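PDB 3VV1: protein LEC-6 from Caenorhabditis elegans, which is a galectin that binds fucose-containing saccharides with a galactose-fucose unit and probably other galactosides. Local coordinates for residues N64-D69 with L144-G149; P68-L73 with N87-G92; I109-F114 with F124-H129. One frame throughout, in Å; residues are numbered along the deposited sequence.

Contact 1. Residues N64-D69 with L144-G149; sequences NLRTPD and LIEIEG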
ATOM      1  N   ASN A  64      -3.747 -17.794   2.239  1.00  9.32           N
ATOM      2  CA  ASN A  64      -5.235 -17.566   2.262  1.00  9.97           C
ATOM      3  C   ASN A  64      -5.580 -16.186   1.751  1.00  9.77           C
ATOM      4  O   ASN A  64      -4.980 -15.201   2.212  1.00 10.91           O
ATOM      5  CB  ASN A  64      -5.797 -17.688   3.672  1.00 11.10           C
ATOM      6  CG  ASN A  64      -5.796 -19.109   4.187  1.00 12.37           C
ATOM      7  OD1 ASN A  64      -5.898 -20.065   3.415  1.00 12.00           O
ATOM      8  ND2 ASN A  64      -5.625 -19.255   5.488  1.00 13.96           N
ATOM      9  N   LEU A  65      -6.538 -16.116   0.815  1.00  8.56           N
ATOM     10  CA  LEU A  65      -7.137 -14.823   0.416  1.00  9.47           C
ATOM     11  C   LEU A  65      -8.485 -14.812   1.120  1.00  9.73           C
ATOM     12  O   LEU A  65      -9.363 -15.637   0.776  1.00 10.69           O
ATOM     13  CB  LEU A  65      -7.284 -14.758  -1.111  1.00  9.80           C
ATOM     14  CG  LEU A  65      -6.039 -15.058  -1.938  1.00 10.00           C
ATOM     15  CD1 LEU A  65      -6.344 -15.003  -3.448  1.00 11.95           C
ATOM     16  CD2 LEU A  65      -4.868 -14.138  -1.576  1.00 11.77           C
ATOM     17  N   ARG A  66      -8.608 -14.000   2.156  1.00 10.76           N
ATOM     18  CA  ARG A  66      -9.742 -14.109   3.120  1.00 11.22           C
ATOM     19  C   ARG A  66     -10.630 -12.878   2.977  1.00 11.93           C
ATOM     20  O   ARG A  66     -10.105 -11.748   2.891  1.00 12.20           O
ATOM     21  CB  ARG A  66      -9.265 -14.061   4.608  1.00 15.68           C
ATOM     22  CG  ARG A  66      -8.381 -15.216   4.942  1.00 19.96           C
ATOM     23  CD  ARG A  66      -8.026 -15.132   6.416  1.00 24.16           C
ATOM     24  NE  ARG A  66      -9.159 -15.727   6.994  1.00 29.77           N
ATOM     25  CZ  ARG A  66      -9.191 -16.882   7.667  1.00 19.03           C
ATOM     26  NH1 ARG A  66      -8.117 -17.621   7.916  1.00 23.57           N
ATOM     27  NH2 ARG A  66     -10.347 -17.278   8.064  1.00 22.82           N
ATOM     28  N   THR A  67     -11.938 -13.072   3.060  1.00 13.65           N
ATOM     29  CA  THR A  67     -12.880 -11.962   3.321  1.00 13.28           C
ATOM     30  C   THR A  67     -13.125 -11.929   4.854  1.00 13.85           C
ATOM     31  O   THR A  67     -12.627 -12.826   5.578  1.00 14.86           O
ATOM     32  CB  THR A  67     -14.225 -12.168   2.611  1.00 13.61           C
ATOM     33  OG1 THR A  67     -14.999 -13.144   3.336  1.00 14.80           O
ATOM     34  CG2 THR A  67     -14.048 -12.667   1.214  1.00 14.19           C
ATOM     35  N   PRO A  68     -13.899 -10.969   5.354  1.00 14.62           N
ATOM     36  CA  PRO A  68     -14.182 -10.993   6.802  1.00 16.24           C
ATOM     37  C   PRO A  68     -14.933 -12.270   7.215  1.00 17.70           C
ATOM     38  O   PRO A  68     -14.872 -12.636   8.386  1.00 21.28           O
ATOM     39  CB  PRO A  68     -15.045  -9.732   7.013  1.00 18.37           C
ATOM     40  CG  PRO A  68     -14.530  -8.795   5.922  1.00 18.80           C
ATOM     41  CD  PRO A  68     -14.334  -9.700   4.730  1.00 15.89           C
ATOM     42  N   ASP A  69     -15.631 -12.923   6.285  1.00 16.03           N
ATOM     43  CA  ASP A  69     -16.506 -14.063   6.641  1.00 16.62           C
ATOM     44  C   ASP A  69     -15.953 -15.430   6.227  1.00 15.07           C
ATOM     45  O   ASP A  69     -16.429 -16.467   6.774  1.00 17.29           O
ATOM     46  CB  ASP A  69     -17.849 -13.886   5.995  1.00 19.18           C
ATOM     47  CG  ASP A  69     -18.564 -12.670   6.544  1.00 24.70           C
ATOM     48  OD1 ASP A  69     -18.415 -12.346   7.752  1.00 28.81           O
ATOM     49  OD2 ASP A  69     -19.261 -12.015   5.770  1.00 32.14           O
ATOM     50  N   LEU A 144      -7.875  -9.569   3.442  1.00 11.02           N
ATOM     51  CA  LEU A 144      -6.615  -9.962   4.093  1.00 12.29           C
ATOM     52  C   LEU A 144      -5.924 -11.048   3.290  1.00 11.36           C
ATOM     53  O   LEU A 144      -6.589 -11.980   2.771  1.00 11.85           O
ATOM     54  CB  LEU A 144      -6.916 -10.560   5.501  1.00 14.87           C
ATOM     55  CG  LEU A 144      -7.185  -9.653   6.650  1.00 19.20           C
ATOM     56  CD1 LEU A 144      -7.659 -10.524   7.816  1.00 22.47           C
ATOM     57  CD2 LEU A 144      -5.834  -8.933   6.890  1.00 19.88           C
ATOM     58  N   ILE A 145      -4.600 -10.909   3.157  1.00 10.76           N
ATOM     59  CA  ILE A 145      -3.756 -11.933   2.591  1.00 10.30           C
ATOM     60  C   ILE A 145      -2.958 -12.539   3.761  1.00 11.73           C
ATOM     61  O   ILE A 145      -2.235 -11.815   4.467  1.00 13.00           O
ATOM     62  CB  ILE A 145      -2.850 -11.328   1.505  1.00 11.03           C
ATOM     63  CG1 ILE A 145      -3.739 -10.867   0.303  1.00 13.26           C
ATOM     64  CG2 ILE A 145      -1.770 -12.331   1.033  1.00 12.71           C
ATOM     65  CD1 ILE A 145      -2.992  -9.921  -0.568  1.00 16.37           C
ATOM     66  N   GLU A 146      -3.130 -13.855   3.967  1.00 10.42           N
ATOM     67  CA  GLU A 146      -2.422 -14.555   5.065  1.00 11.87           C
ATOM     68  C   GLU A 146      -1.441 -15.574   4.505  1.00 12.33           C
ATOM     69  O   GLU A 146      -1.811 -16.343   3.615  1.00 15.50           O
ATOM     70  CB  GLU A 146      -3.486 -15.230   5.940  1.00 15.80           C
ATOM     71  CG  GLU A 146      -3.037 -16.023   7.140  1.00 21.48           C
ATOM     72  CD  GLU A 146      -4.276 -16.510   7.898  1.00 27.54           C
ATOM     73  OE1 GLU A 146      -5.223 -17.019   7.223  1.00 30.15           O
ATOM     74  OE2 GLU A 146      -4.327 -16.366   9.163  1.00 36.85           O
ATOM     75  N   ILE A 147      -0.222 -15.601   5.017  1.00 11.76           N
ATOM     76  CA  ILE A 147       0.779 -16.565   4.553  1.00 11.67           C
ATOM     77  C   ILE A 147       1.297 -17.252   5.822  1.00 12.78           C
ATOM     78  O   ILE A 147       1.762 -16.586   6.768  1.00 14.74           O
ATOM     79  CB  ILE A 147       1.936 -15.867   3.802  1.00 11.38           C
ATOM     80  CG1 ILE A 147       1.343 -15.067   2.605  1.00 14.08           C
ATOM     81  CG2 ILE A 147       2.923 -16.983   3.300  1.00 13.98           C
ATOM     82  CD1 ILE A 147       2.367 -14.194   1.918  1.00 16.90           C
ATOM     83  N   GLU A 148       1.177 -18.581   5.861  1.00 12.64           N
ATOM     84  CA  GLU A 148       1.584 -19.323   7.075  1.00 13.41           C
ATOM     85  C   GLU A 148       2.307 -20.598   6.719  1.00 12.17           C
ATOM     86  O   GLU A 148       2.154 -21.144   5.607  1.00 11.91           O
ATOM     87  CB  GLU A 148       0.352 -19.725   7.913  1.00 18.00           C
ATOM     88  CG  GLU A 148      -0.476 -18.522   8.336  1.00 20.09           C
ATOM     89  CD  GLU A 148      -1.486 -18.808   9.442  1.00 28.03           C
ATOM     90  OE1 GLU A 148      -1.973 -19.933   9.600  1.00 37.43           O
ATOM     91  OE2 GLU A 148      -1.835 -17.850  10.159  1.00 38.98           O
ATOM     92  N   GLY A 149       3.036 -21.102   7.702  1.00 12.55           N
ATOM     93  CA  GLY A 149       3.591 -22.474   7.591  1.00 13.59           C
ATOM     94  C   GLY A 149       5.060 -22.460   7.219  1.00 14.15           C
ATOM     95  O   GLY A 149       5.789 -21.482   7.513  1.00 14.03           O
TER

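Contact 2. Residues P68-L73 with N87-G92; sequences PDDIVL and NSTSGG. With GAL (beta-D-galactopyranose), chain C.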
ATOM      1  N   PRO A  68     -13.899 -10.969   5.354  1.00 14.62           N
ATOM      2  CA  PRO A  68     -14.182 -10.993   6.802  1.00 16.24           C
ATOM      3  C   PRO A  68     -14.933 -12.270   7.215  1.00 17.70           C
ATOM      4  O   PRO A  68     -14.872 -12.636   8.386  1.00 21.28           O
ATOM      5  CB  PRO A  68     -15.045  -9.732   7.013  1.00 18.37           C
ATOM      6  CG  PRO A  68     -14.530  -8.795   5.922  1.00 18.80           C
ATOM      7  CD  PRO A  68     -14.334  -9.700   4.730  1.00 15.89           C
ATOM      8  N   ASP A  69     -15.631 -12.923   6.285  1.00 16.03           N
ATOM      9  CA  ASP A  69     -16.506 -14.063   6.641  1.00 16.62           C
ATOM     10  C   ASP A  69     -15.953 -15.430   6.227  1.00 15.07           C
ATOM     11  O   ASP A  69     -16.429 -16.467   6.774  1.00 17.29           O
ATOM     12  CB  ASP A  69     -17.849 -13.886   5.995  1.00 19.18           C
ATOM     13  CG  ASP A  69     -18.564 -12.670   6.544  1.00 24.70           C
ATOM     14  OD1 ASP A  69     -18.415 -12.346   7.752  1.00 28.81           O
ATOM     15  OD2 ASP A  69     -19.261 -12.015   5.770  1.00 32.14           O
ATOM     16  N   ASP A  70     -15.026 -15.468   5.237  1.00 13.52           N
ATOM     17  CA  ASP A  70     -14.681 -16.769   4.659  1.00 13.09           C
ATOM     18  C   ASP A  70     -13.358 -16.738   3.990  1.00 12.55           C
ATOM     19  O   ASP A  70     -12.823 -15.629   3.743  1.00 13.90           O
ATOM     20  CB  ASP A  70     -15.784 -17.231   3.679  1.00 14.10           C
ATOM     21  CG  ASP A  70     -16.847 -18.054   4.367  1.00 14.43           C
ATOM     22  OD1 ASP A  70     -16.522 -19.079   5.073  1.00 15.04           O
ATOM     23  OD2 ASP A  70     -18.013 -17.661   4.230  1.00 16.67           O
ATOM     24  N   ILE A  71     -12.835 -17.912   3.633  1.00 10.60           N
ATOM     25  CA  ILE A  71     -11.613 -17.973   2.834  1.00 10.46           C
ATOM     26  C   ILE A  71     -12.000 -18.154   1.350  1.00 10.31           C
ATOM     27  O   ILE A  71     -12.649 -19.149   0.979  1.00  9.54           O
ATOM     28  CB  ILE A  71     -10.684 -19.128   3.239  1.00 10.39           C
ATOM     29  CG1 ILE A  71     -10.260 -18.922   4.711  1.00 11.90           C
ATOM     30  CG2 ILE A  71      -9.489 -19.150   2.279  1.00  9.72           C
ATOM     31  CD1 ILE A  71      -9.566 -20.168   5.269  1.00 13.42           C
ATOM     32  N   VAL A  72     -11.718 -17.157   0.514  1.00 10.36           N
ATOM     33  CA  VAL A  72     -12.035 -17.291  -0.928  1.00 10.20           C
ATOM     34  C   VAL A  72     -11.111 -18.297  -1.601  1.00  9.30           C
ATOM     35  O   VAL A  72     -11.557 -19.110  -2.409  1.00 10.43           O
ATOM     36  CB  VAL A  72     -11.941 -15.930  -1.633  1.00 10.26           C
ATOM     37  CG1 VAL A  72     -11.902 -16.081  -3.174  1.00 12.30           C
ATOM     38  CG2 VAL A  72     -13.124 -15.054  -1.215  1.00 12.94           C
ATOM     39  N   LEU A  73      -9.802 -18.259  -1.273  1.00  8.92           N
ATOM     40  CA  LEU A  73      -8.870 -19.268  -1.751  1.00  8.26           C
ATOM     41  C   LEU A  73      -7.851 -19.606  -0.708  1.00  8.24           C
ATOM     42  O   LEU A  73      -7.202 -18.707  -0.131  1.00  8.88           O
ATOM     43  CB  LEU A  73      -8.151 -18.770  -3.013  1.00  8.77           C
ATOM     44  CG  LEU A  73      -6.982 -19.654  -3.488  1.00  7.49           C
ATOM     45  CD1 LEU A  73      -7.396 -21.080  -3.899  1.00 10.42           C
ATOM     46  CD2 LEU A  73      -6.291 -19.000  -4.660  1.00  9.35           C
ATOM     47  N   ASN A  87      -8.668 -24.878  -1.847  1.00  9.27           N
ATOM     48  CA  ASN A  87     -10.048 -24.972  -1.382  1.00  9.67           C
ATOM     49  C   ASN A  87     -10.495 -23.611  -0.904  1.00 10.11           C
ATOM     50  O   ASN A  87      -9.806 -22.588  -1.096  1.00  9.80           O
ATOM     51  CB  ASN A  87     -10.153 -25.996  -0.203  1.00 11.01           C
ATOM     52  CG  ASN A  87     -11.515 -26.650  -0.065  1.00 11.10           C
ATOM     53  OD1 ASN A  87     -12.475 -26.186  -0.660  1.00 12.57           O
ATOM     54  ND2 ASN A  87     -11.607 -27.693   0.743  1.00 10.65           N
ATOM     55  N   SER A  88     -11.677 -23.581  -0.315  1.00  8.97           N
ATOM     56  CA  SER A  88     -12.283 -22.326   0.138  1.00  9.95           C
ATOM     57  C   SER A  88     -13.291 -22.689   1.214  1.00 10.36           C
ATOM     58  O   SER A  88     -13.645 -23.886   1.374  1.00 11.09           O
ATOM     59  CB  SER A  88     -13.096 -21.709  -1.023  1.00 10.72           C
ATOM     60  OG  SER A  88     -14.033 -22.653  -1.601  1.00 10.58           O
ATOM     61  N   THR A  89     -13.765 -21.677   1.937  1.00 10.00           N
ATOM     62  CA  THR A  89     -14.840 -21.909   2.873  1.00 10.98           C
ATOM     63  C   THR A  89     -16.074 -21.080   2.528  1.00 11.42           C
ATOM     64  O   THR A  89     -15.987 -20.019   1.886  1.00 12.17           O
ATOM     65  CB  THR A  89     -14.463 -21.607   4.343  1.00 12.69           C
ATOM     66  OG1 THR A  89     -14.270 -20.204   4.564  1.00 12.89           O
ATOM     67  CG2 THR A  89     -13.222 -22.392   4.777  1.00 12.58           C
ATOM     68  N   SER A  90     -17.233 -21.588   2.914  1.00 12.40           N
ATOM     69  CA  SER A  90     -18.451 -20.800   2.840  1.00 12.82           C
ATOM     70  C   SER A  90     -19.207 -21.037   4.107  1.00 14.06           C
ATOM     71  O   SER A  90     -19.438 -22.188   4.462  1.00 15.23           O
ATOM     72  CB  SER A  90     -19.309 -21.254   1.614  1.00 13.17           C
ATOM     73  OG  SER A  90     -20.538 -20.532   1.546  1.00 14.97           O
ATOM     74  N   GLY A  91     -19.588 -19.968   4.813  1.00 14.50           N
ATOM     75  CA  GLY A  91     -20.198 -20.101   6.137  1.00 16.48           C
ATOM     76  C   GLY A  91     -19.272 -20.846   7.087  1.00 16.16           C
ATOM     77  O   GLY A  91     -19.737 -21.513   8.004  1.00 19.97           O
ATOM     78  N   GLY A  92     -17.971 -20.752   6.812  1.00 16.14           N
ATOM     79  CA  GLY A  92     -16.922 -21.275   7.621  1.00 16.98           C
ATOM     80  C   GLY A  92     -16.577 -22.736   7.405  1.00 16.60           C
ATOM     81  O   GLY A  92     -15.634 -23.240   8.011  1.00 20.54           O
TER
HETATM   82  C1  GAL C   2      -7.544 -30.084   5.568  1.00 18.10           C
HETATM   83  C2  GAL C   2      -6.409 -29.311   6.306  1.00 17.60           C
HETATM   84  C3  GAL C   2      -6.694 -27.856   6.301  1.00 16.32           C
HETATM   85  C4  GAL C   2      -6.953 -27.391   4.860  1.00 15.07           C
HETATM   86  C5  GAL C   2      -8.056 -28.268   4.248  1.00 15.95           C
HETATM   87  C6  GAL C   2      -8.377 -27.839   2.797  1.00 14.44           C
HETATM   88  O2  GAL C   2      -6.349 -29.780   7.634  1.00 21.79           O
HETATM   89  O3  GAL C   2      -5.532 -27.133   6.793  1.00 17.75           O
HETATM   90  O4  GAL C   2      -5.735 -27.491   4.085  1.00 14.00           O
HETATM   91  O5  GAL C   2      -7.662 -29.594   4.230  1.00 14.91           O
HETATM   92  O6  GAL C   2      -9.412 -28.696   2.278  1.00 15.82           O

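Contact 3. Residues I109-F114 with F124-H129; sequences IYTLEF and FVNGAH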
ATOM      1  N   ILE A 109      13.851 -21.160  -4.618  1.00 12.04           N
ATOM      2  CA  ILE A 109      13.154 -19.897  -4.649  1.00 10.88           C
ATOM      3  C   ILE A 109      12.113 -19.920  -5.765  1.00 10.36           C
ATOM      4  O   ILE A 109      12.406 -20.375  -6.882  1.00 11.92           O
ATOM      5  CB  ILE A 109      14.125 -18.712  -4.895  1.00 11.27           C
ATOM      6  CG1 ILE A 109      15.245 -18.715  -3.863  1.00 12.65           C
ATOM      7  CG2 ILE A 109      13.349 -17.388  -4.849  1.00 12.00           C
ATOM      8  CD1 ILE A 109      16.458 -17.884  -4.208  1.00 13.90           C
ATOM      9  N   TYR A 110      10.912 -19.403  -5.474  1.00  9.18           N
ATOM     10  CA  TYR A 110       9.838 -19.358  -6.487  1.00 10.25           C
ATOM     11  C   TYR A 110       9.178 -18.004  -6.476  1.00 10.37           C
ATOM     12  O   TYR A 110       8.948 -17.394  -5.408  1.00 10.37           O
ATOM     13  CB  TYR A 110       8.726 -20.409  -6.150  1.00 10.11           C
ATOM     14  CG  TYR A 110       9.309 -21.799  -6.223  1.00 10.10           C
ATOM     15  CD1 TYR A 110       9.340 -22.479  -7.412  1.00 11.00           C
ATOM     16  CD2 TYR A 110       9.875 -22.421  -5.085  1.00 11.02           C
ATOM     17  CE1 TYR A 110       9.933 -23.714  -7.531  1.00 13.20           C
ATOM     18  CE2 TYR A 110      10.458 -23.657  -5.181  1.00 12.27           C
ATOM     19  CZ  TYR A 110      10.517 -24.306  -6.415  1.00 12.28           C
ATOM     20  OH  TYR A 110      11.103 -25.540  -6.520  1.00 15.89           O
ATOM     21  N   THR A 111       8.784 -17.563  -7.664  1.00  9.89           N
ATOM     22  CA  THR A 111       7.906 -16.450  -7.816  1.00  9.02           C
ATOM     23  C   THR A 111       6.504 -16.985  -8.061  1.00  9.32           C
ATOM     24  O   THR A 111       6.251 -17.678  -9.052  1.00 11.26           O
ATOM     25  CB  THR A 111       8.366 -15.532  -8.945  1.00  9.63           C
ATOM     26  OG1 THR A 111       9.618 -14.926  -8.604  1.00 10.62           O
ATOM     27  CG2 THR A 111       7.301 -14.413  -9.204  1.00 11.07           C
ATOM     28  N   LEU A 112       5.623 -16.709  -7.118  1.00  8.97           N
ATOM     29  CA  LEU A 112       4.215 -17.254  -7.152  1.00  7.99           C
ATOM     30  C   LEU A 112       3.274 -16.107  -7.295  1.00  8.58           C
ATOM     31  O   LEU A 112       3.331 -15.133  -6.529  1.00 10.39           O
ATOM     32  CB  LEU A 112       3.948 -18.014  -5.835  1.00  9.29           C
ATOM     33  CG  LEU A 112       2.504 -18.480  -5.584  1.00  8.61           C
ATOM     34  CD1 LEU A 112       2.186 -19.536  -6.633  1.00 11.11           C
ATOM     35  CD2 LEU A 112       2.378 -19.066  -4.133  1.00  9.97           C
ATOM     36  N   GLU A 113       2.462 -16.174  -8.338  1.00  8.76           N
ATOM     37  CA  GLU A 113       1.520 -15.057  -8.580  1.00  9.88           C
ATOM     38  C   GLU A 113       0.103 -15.562  -8.652  1.00 10.40           C
ATOM     39  O   GLU A 113      -0.161 -16.616  -9.220  1.00 11.69           O
ATOM     40  CB  GLU A 113       1.887 -14.354  -9.874  1.00 12.53           C
ATOM     41  CG  GLU A 113       3.285 -13.817  -9.835  1.00 15.45           C
ATOM     42  CD  GLU A 113       3.661 -13.268 -11.190  1.00 16.90           C
ATOM     43  OE1 GLU A 113       3.318 -12.063 -11.475  1.00 21.15           O
ATOM     44  OE2 GLU A 113       4.248 -14.057 -12.027  1.00 21.18           O
ATOM     45  N   PHE A 114      -0.817 -14.767  -8.113  1.00  8.91           N
ATOM     46  CA  PHE A 114      -2.247 -15.019  -8.222  1.00  8.39           C
ATOM     47  C   PHE A 114      -2.826 -13.797  -8.978  1.00  9.03           C
ATOM     48  O   PHE A 114      -2.492 -12.645  -8.677  1.00 11.04           O
ATOM     49  CB  PHE A 114      -2.872 -15.023  -6.820  1.00  8.83           C
ATOM     50  CG  PHE A 114      -2.326 -16.125  -5.904  1.00  8.41           C
ATOM     51  CD1 PHE A 114      -1.123 -15.947  -5.213  1.00  9.38           C
ATOM     52  CD2 PHE A 114      -2.970 -17.379  -5.832  1.00  8.06           C
ATOM     53  CE1 PHE A 114      -0.578 -17.003  -4.408  1.00  9.38           C
ATOM     54  CE2 PHE A 114      -2.476 -18.405  -4.990  1.00  9.25           C
ATOM     55  CZ  PHE A 114      -1.275 -18.202  -4.282  1.00  9.16           C
ATOM     56  N   PHE A 124       0.374 -18.690 -11.155  1.00  8.28           N
ATOM     57  CA  PHE A 124       1.595 -18.892 -11.930  1.00  9.12           C
ATOM     58  C   PHE A 124       2.759 -19.154 -11.030  1.00  9.02           C
ATOM     59  O   PHE A 124       2.857 -18.570  -9.970  1.00  9.59           O
ATOM     60  CB  PHE A 124       1.872 -17.608 -12.758  1.00  9.50           C
ATOM     61  CG  PHE A 124       0.728 -17.247 -13.683  1.00 10.35           C
ATOM     62  CD1 PHE A 124      -0.422 -16.629 -13.151  1.00 10.41           C
ATOM     63  CD2 PHE A 124       0.756 -17.611 -15.031  1.00 11.47           C
ATOM     64  CE1 PHE A 124      -1.502 -16.324 -13.993  1.00 11.51           C
ATOM     65  CE2 PHE A 124      -0.352 -17.319 -15.901  1.00 12.31           C
ATOM     66  CZ  PHE A 124      -1.452 -16.666 -15.337  1.00 14.62           C
ATOM     67  N   VAL A 125       3.656 -20.035 -11.483  1.00  8.70           N
ATOM     68  CA  VAL A 125       4.878 -20.316 -10.730  1.00  9.89           C
ATOM     69  C   VAL A 125       6.032 -20.026 -11.677  1.00 10.80           C
ATOM     70  O   VAL A 125       6.089 -20.612 -12.778  1.00 11.27           O
ATOM     71  CB  VAL A 125       4.885 -21.777 -10.260  1.00  9.51           C
ATOM     72  CG1 VAL A 125       6.223 -22.079  -9.548  1.00 12.60           C
ATOM     73  CG2 VAL A 125       3.737 -21.995  -9.278  1.00 11.39           C
ATOM     74  N   ASN A 126       6.911 -19.085 -11.328  1.00  9.94           N
ATOM     75  CA  ASN A 126       8.074 -18.784 -12.184  1.00 11.77           C
ATOM     76  C   ASN A 126       7.642 -18.411 -13.595  1.00 11.35           C
ATOM     77  O   ASN A 126       8.222 -18.833 -14.607  1.00 13.78           O
ATOM     78  CB  ASN A 126       9.174 -19.901 -12.137  1.00 13.09           C
ATOM     79  CG  ASN A 126       9.851 -19.998 -10.772  1.00 13.38           C
ATOM     80  OD1 ASN A 126       9.622 -19.170  -9.913  1.00 12.74           O
ATOM     81  ND2 ASN A 126      10.718 -20.951 -10.598  1.00 18.05           N
ATOM     82  N   GLY A 127       6.527 -17.702 -13.618  1.00 11.87           N
ATOM     83  CA  GLY A 127       5.993 -17.129 -14.876  1.00 12.96           C
ATOM     84  C   GLY A 127       5.078 -18.067 -15.673  1.00 14.78           C
ATOM     85  O   GLY A 127       4.346 -17.596 -16.581  1.00 18.25           O
ATOM     86  N   ALA A 128       5.113 -19.379 -15.366  1.00 13.18           N
ATOM     87  CA  ALA A 128       4.314 -20.358 -16.129  1.00 14.25           C
ATOM     88  C   ALA A 128       2.981 -20.602 -15.445  1.00 12.66           C
ATOM     89  O   ALA A 128       2.872 -20.652 -14.197  1.00 11.72           O
ATOM     90  CB  ALA A 128       5.030 -21.677 -16.256  1.00 17.70           C
ATOM     91  N   HIS A 129       1.937 -20.726 -16.245  1.00 13.81           N
ATOM     92  CA  HIS A 129       0.636 -21.034 -15.668  1.00 12.02           C
ATOM     93  C   HIS A 129       0.673 -22.369 -14.945  1.00 12.63           C
ATOM     94  O   HIS A 129       1.147 -23.374 -15.488  1.00 15.29           O
ATOM     95  CB  HIS A 129      -0.434 -21.072 -16.753  1.00 13.57           C
ATOM     96  CG  HIS A 129      -1.805 -21.309 -16.215  1.00 12.88           C
ATOM     97  ND1 HIS A 129      -2.386 -22.564 -16.143  1.00 14.20           N
ATOM     98  CD2 HIS A 129      -2.727 -20.408 -15.683  1.00 14.09           C
ATOM     99  CE1 HIS A 129      -3.614 -22.422 -15.580  1.00 15.19           C
ATOM    100  NE2 HIS A 129      -3.827 -21.121 -15.320  1.00 14.01           N
TER
HETATM  101  O   HOH W   1      13.119 -21.859  -9.000  1.00 18.87           O
HETATM  102  O   HOH W   2       4.970 -16.616 -11.535  1.00 11.71           O

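Contact 1. Residues N64-D69 with L144-G149
In the galectin beta sandwich, N64-R66 and L144-I145-E146 pair as neighbouring antiparallel strands of the sugar-binding sheet. N64 and E146 form a hydrogen-bonded pair, with N64 N to E146 O at 2.8 Å and E146 N to N64 O at 2.9 Å. R66 and L144 form the next such pair. R66 N meets L144 O at 2.9 Å, while the return bond from L144 N to R66 O is longer, at 3.2 Å. L65 and I145 make the non-hydrogen-bonded pair between them.

On one face, E146 carries the polar contact. Its CG is anti to the backbone N (chi1 180°) and the chain runs out extended, side by side with N64. OE1 accepts two nearly straight bonds. N64 ND2 reaches E146 OE1 at 2.9 Å from above the carboxylate plane. R66 NH1 forms a salt bridge to E146 OE1 at 3.0 Å, on the syn lone pair and within the guanidinium plane. The R66 chain bends at chi3 (83°) to bring NH1 there.

On the other face, L65 CD2 touches I145 CG1 at 3.9 Å. Both side chains also pack on L48 of the opposing sheet.

N64 OD1 bonds to H74 of the glycan pocket. The amide thus links E146 and R66 to a sugar-binding residue, and its two bonds should fix which way it is turned. R66 would offset the charge of E146.

Contact 2. Residues P68-L73 with N87-G92
The carboxylate of D70 receives three hydrogen bonds: two from the backbone N-H groups of G91 and G92 and one from the T89 hydroxyl. D70 OD2 accepts from G91 N at 2.9 Å, on the syn side and somewhat out of the carboxylate plane. OD1 takes two donors. G92 N comes in on the syn lone pair of D70 OD1 at 2.8 Å. The hydroxyl of T89 gives its proton to D70 OD1 from the anti side, with T89 OG1 at 2.6 Å.

T89 OG1 is itself an acceptor. I71 N points almost straight at T89 OG1, 2.9 Å away and with an angle of 173°. The hydroxyl lies between the backbone N and the carbonyl carbon of T89 (chi1 69°), where it meets both D70 OD1 and I71 N. The hydroxyl thus takes the bond from I71 N that T89 O would take in a regular antiparallel pair. The next bond is an ordinary one, from T89 N to I71 O at 2.9 Å.

Beyond it, V72 and L73 both face L65 in a classic beta bulge. S88 CB rests against the carbonyl oxygens of I71 and V72. Further along, L73 CA approaches N87 O at 3.5 Å in a CA-H...O contact.

N87 belongs to the glycan pocket. N87 ND2 gives a nearly straight bond to O6 of galactose at 2.9 Å, and also bonds Q95 O. Its OD1 accepts from R136. The same galactose is also held by H74, R78 and E97.

Three donors would stabilise the negative charge of D70. They tie the turn at G91-G92 to D70, while T89 is bonded to I71, at the end of the strand that carries N87.

Contact 3. Residues I109-F114 with F124-H129
N126 OD1 accepts from T111 N at 2.9 Å, nearly in line with its C=O bond, and N126 N returns a bond to T111 O at 2.8 Å. The asparagine side chain thus takes the place of a backbone carbonyl at the end of the beta hairpin formed by strands 110-117 and 120-125. Deeper in, E113 and F124 make a hydrogen-bonded pair: E113 N to F124 O and F124 N to E113 O are both 2.9 Å. L112 and V125 form the non-hydrogen-bonded pair between.

N126 also begins the bend of a type I' turn from V125 to A128, which leads into strand 128-134. One water spans T111 O, E113 OE2 and G127 N. A second water accepts from N126 ND2 at 3.0 Å and donates to I109 O at 2.7 Å. E113 OE1 instead makes a salt bridge to R47.

The N126 amide and Y110 ring planes are only 14° apart, and N126 ND2 comes obliquely to Y110 CD1. Y110 OH is bonded to Q105.

V125 splits its two methyls between neighbours on strand 110-117. V125 CG1 meets Y110 CD1 at 3.8 Å and V125 CG2 meets L112 CD1 at 3.9 Å.

How the contacts relate
Contacts 1 and 2 belong to the same sheet, on the sugar side. They share P68 and D69, and strands 60-66 and 71-78 lie side by side, with L65 bonded through its backbone to V72 and L73. Contact 3 is in the opposing sheet, across the chain's centre, yet L73 CD2 still packs on F114 CE2 between the sheets. Contact 2 is mainly buried; contacts 1 and 3 are partly so. Contact 1 is regular strand pairing with a salt bridge. Contact 2 relies on a carboxylate gripping a loop and reaches the galactose directly. Contact 3 is a hairpin end where an asparagine amide and two waters complete the bonding of the turn.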